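Fatty acid synthase 1, isoform A (Drosophila melanogaster, PDB 6FN6) probably builds long-chain saturated fatty acids from acetyl-CoA and malonyl-CoA with NADPH, its dehydratase, enoylreductase and ketoreductase region forming this fragment. Local coordinates at residues E189-V200 / E240-R251. Sequence-based numbering, arbitrary orientation.
Sequences ELYLPTRIERAV and ELRGLKANLAQR
R242 sets CG anti to its carbonyl carbon (chi1 -46°), R198 sets it anti to the backbone N (chi1 -163°), and with both chains extended to NE the two run side by side; R198 CD lies over one face of the R242 guanidinium, 3.5 Å from its CZ. R198 NE lies 4.1 Å from R242 NH1, yet each arginine has acid partners: R242 NE forms a salt bridge with E240 OE2 at 2.9 Å, while R198 reaches E61 and E113, and E240 OE1 pairs with K235. A leucine in place of R242 would probably leave E240 OE2 without its charged mate and strip the flat cover from R198 CD. Toward the other end, L248 CD1 stands over the Y191 ring, 3.5 Å from the centroid and 13° off the normal, a CH-pi contact. T194 OG1 donates to N247 OD1 (2.7 Å).

Strands 191-201 and 239-248 pair antiparallel in the predicted C-terminal hotdog fold of the dehydratase. At one classic beta bulge, T194 N and R195 N both donate to K245 O, at 2.6 Å and 3.1 Å, and the register shifts by one. A second lies at the corner beside G243, where R198 N and, weakly, E197 N address R242 O. At G243, phi is positive and a CB would clash with E197 CB. The side chains of L192 and P193 lie about 6 Å from those of H24 and D175 respectively, the predicted catalytic pair. Chemically, the acids E240, E61 and E113 would probably offset the repulsion between the paired arginines, while L248 packs on Y191 through CH-pi contact.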
ATOM      1  N   GLU A 189       1.855 -12.310 -28.982  1.00 53.00           N
ATOM      2  CA  GLU A 189       2.030 -13.414 -28.049  1.00 48.14           C
ATOM      3  C   GLU A 189       0.757 -13.621 -27.237  1.00 42.55           C
ATOM      4  O   GLU A 189      -0.197 -12.853 -27.359  1.00 40.70           O
ATOM      5  CB  GLU A 189       3.214 -13.139 -27.122  1.00 50.34           C
ATOM      6  CG  GLU A 189       4.575 -13.155 -27.805  1.00 51.68           C
ATOM      7  CD  GLU A 189       4.911 -14.497 -28.423  1.00 53.94           C
ATOM      8  OE1 GLU A 189       5.731 -14.525 -29.366  1.00 54.19           O
ATOM      9  OE2 GLU A 189       4.366 -15.523 -27.960  1.00 54.70           O
ATOM     10  N   LEU A 190       0.744 -14.662 -26.413  1.00 46.54           N
ATOM     11  CA  LEU A 190      -0.443 -15.002 -25.638  1.00 44.13           C
ATOM     12  C   LEU A 190      -0.547 -14.131 -24.387  1.00 41.23           C
ATOM     13  O   LEU A 190       0.332 -14.156 -23.525  1.00 37.58           O
ATOM     14  CB  LEU A 190      -0.431 -16.484 -25.257  1.00 45.93           C
ATOM     15  CG  LEU A 190      -1.660 -17.006 -24.510  1.00 46.46           C
ATOM     16  CD1 LEU A 190      -2.913 -16.870 -25.358  1.00 47.95           C
ATOM     17  CD2 LEU A 190      -1.458 -18.454 -24.089  1.00 48.20           C
ATOM     18  N   TYR A 191      -1.628 -13.358 -24.307  1.00 46.78           N
ATOM     19  CA  TYR A 191      -1.923 -12.528 -23.143  1.00 45.21           C
ATOM     20  C   TYR A 191      -3.190 -13.009 -22.449  1.00 39.66           C
ATOM     21  O   TYR A 191      -4.177 -13.338 -23.111  1.00 36.29           O
ATOM     22  CB  TYR A 191      -2.111 -11.066 -23.548  1.00 52.91           C
ATOM     23  CG  TYR A 191      -0.839 -10.289 -23.793  1.00 60.96           C
ATOM     24  CD1 TYR A 191      -0.107  -9.767 -22.735  1.00 64.95           C
ATOM     25  CD2 TYR A 191      -0.382 -10.058 -25.084  1.00 64.84           C
ATOM     26  CE1 TYR A 191       1.050  -9.045 -22.954  1.00 66.56           C
ATOM     27  CE2 TYR A 191       0.775  -9.338 -25.314  1.00 66.86           C
ATOM     28  CZ  TYR A 191       1.487  -8.832 -24.244  1.00 67.45           C
ATOM     29  OH  TYR A 191       2.641  -8.115 -24.466  1.00 69.05           O
ATOM     30  N   LEU A 192      -3.164 -13.036 -21.121  1.00 32.22           N
ATOM     31  CA  LEU A 192      -4.347 -13.364 -20.331  1.00 34.29           C
ATOM     32  C   LEU A 192      -4.648 -12.231 -19.350  1.00 37.18           C
ATOM     33  O   LEU A 192      -3.726 -11.629 -18.798  1.00 37.45           O
ATOM     34  CB  LEU A 192      -4.154 -14.683 -19.581  1.00 29.52           C
ATOM     35  CG  LEU A 192      -4.111 -15.957 -20.425  1.00 30.11           C
ATOM     36  CD1 LEU A 192      -3.713 -17.143 -19.571  1.00 31.35           C
ATOM     37  CD2 LEU A 192      -5.463 -16.211 -21.074  1.00 29.91           C
ATOM     38  N   PRO A 193      -5.939 -11.919 -19.144  1.00 37.87           N
ATOM     39  CA  PRO A 193      -6.293 -10.821 -18.235  1.00 40.24           C
ATOM     40  C   PRO A 193      -5.723 -10.987 -16.832  1.00 45.26           C
ATOM     41  O   PRO A 193      -5.746 -12.092 -16.293  1.00 45.39           O
ATOM     42  CB  PRO A 193      -7.822 -10.877 -18.196  1.00 42.11           C
ATOM     43  CG  PRO A 193      -8.216 -11.524 -19.467  1.00 42.37           C
ATOM     44  CD  PRO A 193      -7.136 -12.522 -19.762  1.00 40.94           C
ATOM     45  N   THR A 194      -5.233  -9.897 -16.251  1.00 55.86           N
ATOM     46  CA  THR A 194      -4.720  -9.907 -14.883  1.00 57.64           C
ATOM     47  C   THR A 194      -5.598  -9.057 -13.980  1.00 57.74           C
ATOM     48  O   THR A 194      -5.997  -9.486 -12.896  1.00 57.19           O
ATOM     49  CB  THR A 194      -3.275  -9.382 -14.816  1.00 57.18           C
ATOM     50  OG1 THR A 194      -2.420 -10.224 -15.595  1.00 57.62           O
ATOM     51  CG2 THR A 194      -2.768  -9.342 -13.374  1.00 60.52           C
ATOM     52  N   ARG A 195      -5.903  -7.850 -14.440  1.00 53.50           N
ATOM     53  CA  ARG A 195      -6.688  -6.912 -13.653  1.00 52.62           C
ATOM     54  C   ARG A 195      -7.658  -6.127 -14.518  1.00 43.90           C
ATOM     55  O   ARG A 195      -7.445  -5.958 -15.718  1.00 44.82           O
ATOM     56  CB  ARG A 195      -5.768  -5.939 -12.910  1.00 57.20           C
ATOM     57  CG  ARG A 195      -5.285  -6.440 -11.563  1.00 61.78           C
ATOM     58  CD  ARG A 195      -4.321  -5.458 -10.917  1.00 65.09           C
ATOM     59  NE  ARG A 195      -2.961  -5.599 -11.439  1.00 69.30           N
ATOM     60  CZ  ARG A 195      -2.259  -4.629 -12.023  1.00 73.04           C
ATOM     61  NH1 ARG A 195      -2.767  -3.411 -12.182  1.00 74.44           N
ATOM     62  NH2 ARG A 195      -1.030  -4.882 -12.453  1.00 74.27           N
ATOM     63  N   ILE A 196      -8.734  -5.665 -13.891  1.00 38.76           N
ATOM     64  CA  ILE A 196      -9.638  -4.700 -14.500  1.00 36.29           C
ATOM     65  C   ILE A 196     -10.012  -3.711 -13.403  1.00 35.64           C
ATOM     66  O   ILE A 196     -10.574  -4.097 -12.377  1.00 33.27           O
ATOM     67  CB  ILE A 196     -10.885  -5.361 -15.112  1.00 34.54           C
ATOM     68  CG1 ILE A 196     -10.477  -6.442 -16.112  1.00 31.50           C
ATOM     69  CG2 ILE A 196     -11.746  -4.306 -15.800  1.00 36.35           C
ATOM     70  CD1 ILE A 196     -11.640  -7.201 -16.727  1.00 31.15           C
ATOM     71  N   GLU A 197      -9.681  -2.443 -13.614  1.00 45.56           N
ATOM     72  CA  GLU A 197      -9.904  -1.416 -12.606  1.00 52.87           C
ATOM     73  C   GLU A 197     -11.393  -1.186 -12.381  1.00 52.00           C
ATOM     74  O   GLU A 197     -11.854  -1.132 -11.239  1.00 53.67           O
ATOM     75  CB  GLU A 197      -9.221  -0.108 -13.015  1.00 60.89           C
ATOM     76  CG  GLU A 197      -9.390   1.022 -12.005  1.00 70.23           C
ATOM     77  CD  GLU A 197     -10.302   2.127 -12.503  1.00 77.78           C
ATOM     78  OE1 GLU A 197     -10.078   2.620 -13.630  1.00 78.70           O
ATOM     79  OE2 GLU A 197     -11.241   2.503 -11.769  1.00 81.51           O
ATOM     80  N   ARG A 198     -12.146  -1.052 -13.469  1.00 42.61           N
ATOM     81  CA  ARG A 198     -13.574  -0.782 -13.360  1.00 43.54           C
ATOM     82  C   ARG A 198     -14.359  -1.419 -14.502  1.00 43.22           C
ATOM     83  O   ARG A 198     -13.948  -1.372 -15.661  1.00 44.06           O
ATOM     84  CB  ARG A 198     -13.817   0.729 -13.334  1.00 45.85           C
ATOM     85  CG  ARG A 198     -15.186   1.140 -12.825  1.00 51.01           C
ATOM     86  CD  ARG A 198     -15.371   2.647 -12.925  1.00 58.00           C
ATOM     87  NE  ARG A 198     -16.351   3.152 -11.964  1.00 64.51           N
ATOM     88  CZ  ARG A 198     -16.065   3.514 -10.716  1.00 67.93           C
ATOM     89  NH1 ARG A 198     -14.820   3.429 -10.258  1.00 66.13           N
ATOM     90  NH2 ARG A 198     -17.027   3.962  -9.918  1.00 70.85           N
ATOM     91  N   ALA A 199     -15.495  -2.014 -14.156  1.00 39.74           N
ATOM     92  CA  ALA A 199     -16.385  -2.614 -15.137  1.00 39.33           C
ATOM     93  C   ALA A 199     -17.821  -2.188 -14.864  1.00 40.85           C
ATOM     94  O   ALA A 199     -18.448  -2.668 -13.922  1.00 40.05           O
ATOM     95  CB  ALA A 199     -16.263  -4.128 -15.115  1.00 36.87           C
ATOM     96  N   VAL A 200     -18.335  -1.285 -15.692  1.00 56.68           N
ATOM     97  CA  VAL A 200     -19.700  -0.795 -15.542  1.00 55.79           C
ATOM     98  C   VAL A 200     -20.635  -1.595 -16.440  1.00 54.99           C
ATOM     99  O   VAL A 200     -20.433  -1.669 -17.652  1.00 55.57           O
ATOM    100  CB  VAL A 200     -19.794   0.706 -15.860  1.00 52.35           C
ATOM    101  CG1 VAL A 200     -21.189   1.228 -15.555  1.00 53.53           C
ATOM    102  CG2 VAL A 200     -18.748   1.482 -15.081  1.00 49.29           C
ATOM    103  N   GLU A 240     -18.874  -1.268 -20.015  1.00 58.37           N
ATOM    104  CA  GLU A 240     -17.765  -0.324 -20.083  1.00 57.19           C
ATOM    105  C   GLU A 240     -16.612  -0.811 -19.205  1.00 55.19           C
ATOM    106  O   GLU A 240     -16.768  -0.961 -17.994  1.00 53.90           O
ATOM    107  CB  GLU A 240     -18.225   1.068 -19.646  1.00 58.45           C
ATOM    108  CG  GLU A 240     -17.238   2.174 -19.951  1.00 49.00           C
ATOM    109  CD  GLU A 240     -17.681   3.517 -19.403  1.00 50.02           C
ATOM    110  OE1 GLU A 240     -18.587   4.134 -19.999  1.00 50.40           O
ATOM    111  OE2 GLU A 240     -17.119   3.957 -18.379  1.00 50.51           O
ATOM    112  N   LEU A 241     -15.462  -1.059 -19.822  1.00 50.86           N
ATOM    113  CA  LEU A 241     -14.317  -1.629 -19.115  1.00 47.06           C
ATOM    114  C   LEU A 241     -13.135  -0.663 -19.083  1.00 46.72           C
ATOM    115  O   LEU A 241     -12.630  -0.252 -20.126  1.00 45.85           O
ATOM    116  CB  LEU A 241     -13.900  -2.950 -19.766  1.00 46.12           C
ATOM    117  CG  LEU A 241     -15.003  -4.010 -19.856  1.00 46.53           C
ATOM    118  CD1 LEU A 241     -14.532  -5.221 -20.643  1.00 45.55           C
ATOM    119  CD2 LEU A 241     -15.481  -4.429 -18.468  1.00 47.89           C
ATOM    120  N   ARG A 242     -12.706  -0.297 -17.878  1.00 47.57           N
ATOM    121  CA  ARG A 242     -11.603   0.644 -17.700  1.00 47.56           C
ATOM    122  C   ARG A 242     -10.383  -0.038 -17.082  1.00 47.51           C
ATOM    123  O   ARG A 242     -10.520  -0.947 -16.264  1.00 48.05           O
ATOM    124  CB  ARG A 242     -12.036   1.814 -16.812  1.00 48.78           C
ATOM    125  CG  ARG A 242     -13.384   2.419 -17.175  1.00 49.15           C
ATOM    126  CD  ARG A 242     -13.687   3.629 -16.311  1.00 50.36           C
ATOM    127  NE  ARG A 242     -15.107   3.970 -16.311  1.00 62.67           N
ATOM    128  CZ  ARG A 242     -15.640   4.958 -15.598  1.00 61.15           C
ATOM    129  NH1 ARG A 242     -14.871   5.708 -14.820  1.00 60.49           N
ATOM    130  NH2 ARG A 242     -16.944   5.193 -15.659  1.00 60.45           N
ATOM    131  N   GLY A 243      -9.193   0.404 -17.480  1.00 47.01           N
ATOM    132  CA  GLY A 243      -7.959  -0.043 -16.860  1.00 47.18           C
ATOM    133  C   GLY A 243      -7.674  -1.531 -16.957  1.00 46.61           C
ATOM    134  O   GLY A 243      -7.336  -2.169 -15.961  1.00 47.34           O
ATOM    135  N   LEU A 244      -7.803  -2.089 -18.154  1.00 45.76           N
ATOM    136  CA  LEU A 244      -7.512  -3.503 -18.365  1.00 45.17           C
ATOM    137  C   LEU A 244      -6.006  -3.762 -18.340  1.00 44.89           C
ATOM    138  O   LEU A 244      -5.230  -3.031 -18.953  1.00 45.92           O
ATOM    139  CB  LEU A 244      -8.116  -3.982 -19.688  1.00 62.85           C
ATOM    140  CG  LEU A 244      -7.802  -5.423 -20.098  1.00 59.97           C
ATOM    141  CD1 LEU A 244      -8.260  -6.410 -19.031  1.00 60.12           C
ATOM    142  CD2 LEU A 244      -8.455  -5.749 -21.430  1.00 56.90           C
ATOM    143  N   LYS A 245      -5.599  -4.783 -17.590  1.00 44.96           N
ATOM    144  CA  LYS A 245      -4.204  -5.208 -17.540  1.00 44.80           C
ATOM    145  C   LYS A 245      -4.085  -6.686 -17.908  1.00 44.15           C
ATOM    146  O   LYS A 245      -4.727  -7.538 -17.296  1.00 44.68           O
ATOM    147  CB  LYS A 245      -3.601  -4.977 -16.151  1.00 52.57           C
ATOM    148  CG  LYS A 245      -3.587  -3.530 -15.678  1.00 63.12           C
ATOM    149  CD  LYS A 245      -2.397  -2.758 -16.229  1.00 68.56           C
ATOM    150  CE  LYS A 245      -2.184  -1.455 -15.466  1.00 74.08           C
ATOM    151  NZ  LYS A 245      -3.347  -0.534 -15.585  1.00 77.68           N
ATOM    152  N   ALA A 246      -3.274  -6.983 -18.915  1.00 43.10           N
ATOM    153  CA  ALA A 246      -3.035  -8.364 -19.320  1.00 42.48           C
ATOM    154  C   ALA A 246      -1.561  -8.717 -19.180  1.00 42.52           C
ATOM    155  O   ALA A 246      -0.686  -7.929 -19.541  1.00 42.37           O
ATOM    156  CB  ALA A 246      -3.502  -8.592 -20.751  1.00 41.21           C
ATOM    157  N   ASN A 247      -1.292  -9.903 -18.646  1.00 58.32           N
ATOM    158  CA  ASN A 247       0.075 -10.387 -18.509  1.00 60.56           C
ATOM    159  C   ASN A 247       0.345 -11.534 -19.464  1.00 63.22           C
ATOM    160  O   ASN A 247      -0.539 -12.335 -19.767  1.00 63.33           O
ATOM    161  CB  ASN A 247       0.357 -10.830 -17.074  1.00 61.11           C
ATOM    162  CG  ASN A 247       0.761  -9.678 -16.186  1.00 61.88           C
ATOM    163  OD1 ASN A 247      -0.063  -8.837 -15.826  1.00 61.96           O
ATOM    164  ND2 ASN A 247       2.039  -9.630 -15.832  1.00 62.16           N
ATOM    165  N   LEU A 248       1.585 -11.600 -19.930  1.00 56.10           N
ATOM    166  CA  LEU A 248       2.021 -12.656 -20.827  1.00 58.97           C
ATOM    167  C   LEU A 248       1.960 -13.995 -20.101  1.00 62.20           C
ATOM    168  O   LEU A 248       2.447 -14.120 -18.977  1.00 65.45           O
ATOM    169  CB  LEU A 248       3.433 -12.369 -21.325  1.00 60.63           C
ATOM    170  CG  LEU A 248       3.765 -12.695 -22.779  1.00 63.07           C
ATOM    171  CD1 LEU A 248       2.805 -12.003 -23.722  1.00 61.29           C
ATOM    172  CD2 LEU A 248       5.179 -12.259 -23.083  1.00 65.63           C
ATOM    173  N   ALA A 249       1.368 -14.995 -20.745  1.00 41.68           N
ATOM    174  CA  ALA A 249       1.185 -16.303 -20.124  1.00 45.79           C
ATOM    175  C   ALA A 249       2.177 -17.338 -20.643  1.00 44.88           C
ATOM    176  O   ALA A 249       2.757 -17.178 -21.716  1.00 39.59           O
ATOM    177  CB  ALA A 249      -0.238 -16.792 -20.350  1.00 50.92           C
ATOM    178  N   GLN A 250       2.392 -18.380 -19.844  1.00 85.14           N
ATOM    179  CA  GLN A 250       3.264 -19.490 -20.213  1.00 89.23           C
ATOM    180  C   GLN A 250       2.633 -20.350 -21.301  1.00 85.53           C
ATOM    181  O   GLN A 250       1.451 -20.689 -21.230  1.00 86.54           O
ATOM    182  CB  GLN A 250       3.576 -20.365 -18.996  1.00 93.75           C
ATOM    183  CG  GLN A 250       4.217 -19.633 -17.830  1.00 99.05           C
ATOM    184  CD  GLN A 250       4.410 -20.532 -16.621  1.00101.66           C
ATOM    185  OE1 GLN A 250       4.090 -21.720 -16.661  1.00101.38           O
ATOM    186  NE2 GLN A 250       4.939 -19.970 -15.543  1.00103.60           N
ATOM    187  N   ARG A 251       3.424 -20.708 -22.305  1.00 55.38           N
ATOM    188  CA  ARG A 251       2.957 -21.599 -23.357  1.00 61.38           C
ATOM    189  C   ARG A 251       3.383 -23.024 -23.027  1.00 64.99           C
ATOM    190  O   ARG A 251       4.538 -23.270 -22.682  1.00 63.23           O
ATOM    191  CB  ARG A 251       3.509 -21.179 -24.721  1.00 65.47           C
ATOM    192  CG  ARG A 251       3.070 -19.796 -25.175  1.00 70.27           C
ATOM    193  CD  ARG A 251       1.568 -19.723 -25.423  1.00 75.40           C
ATOM    194  NE  ARG A 251       1.137 -20.616 -26.496  1.00 76.64           N
ATOM    195  CZ  ARG A 251       1.153 -20.303 -27.789  1.00 78.91           C
ATOM    196  NH1 ARG A 251       1.586 -19.113 -28.187  1.00 79.71           N
ATOM    197  NH2 ARG A 251       0.736 -21.183 -28.689  1.00 79.64           N
TER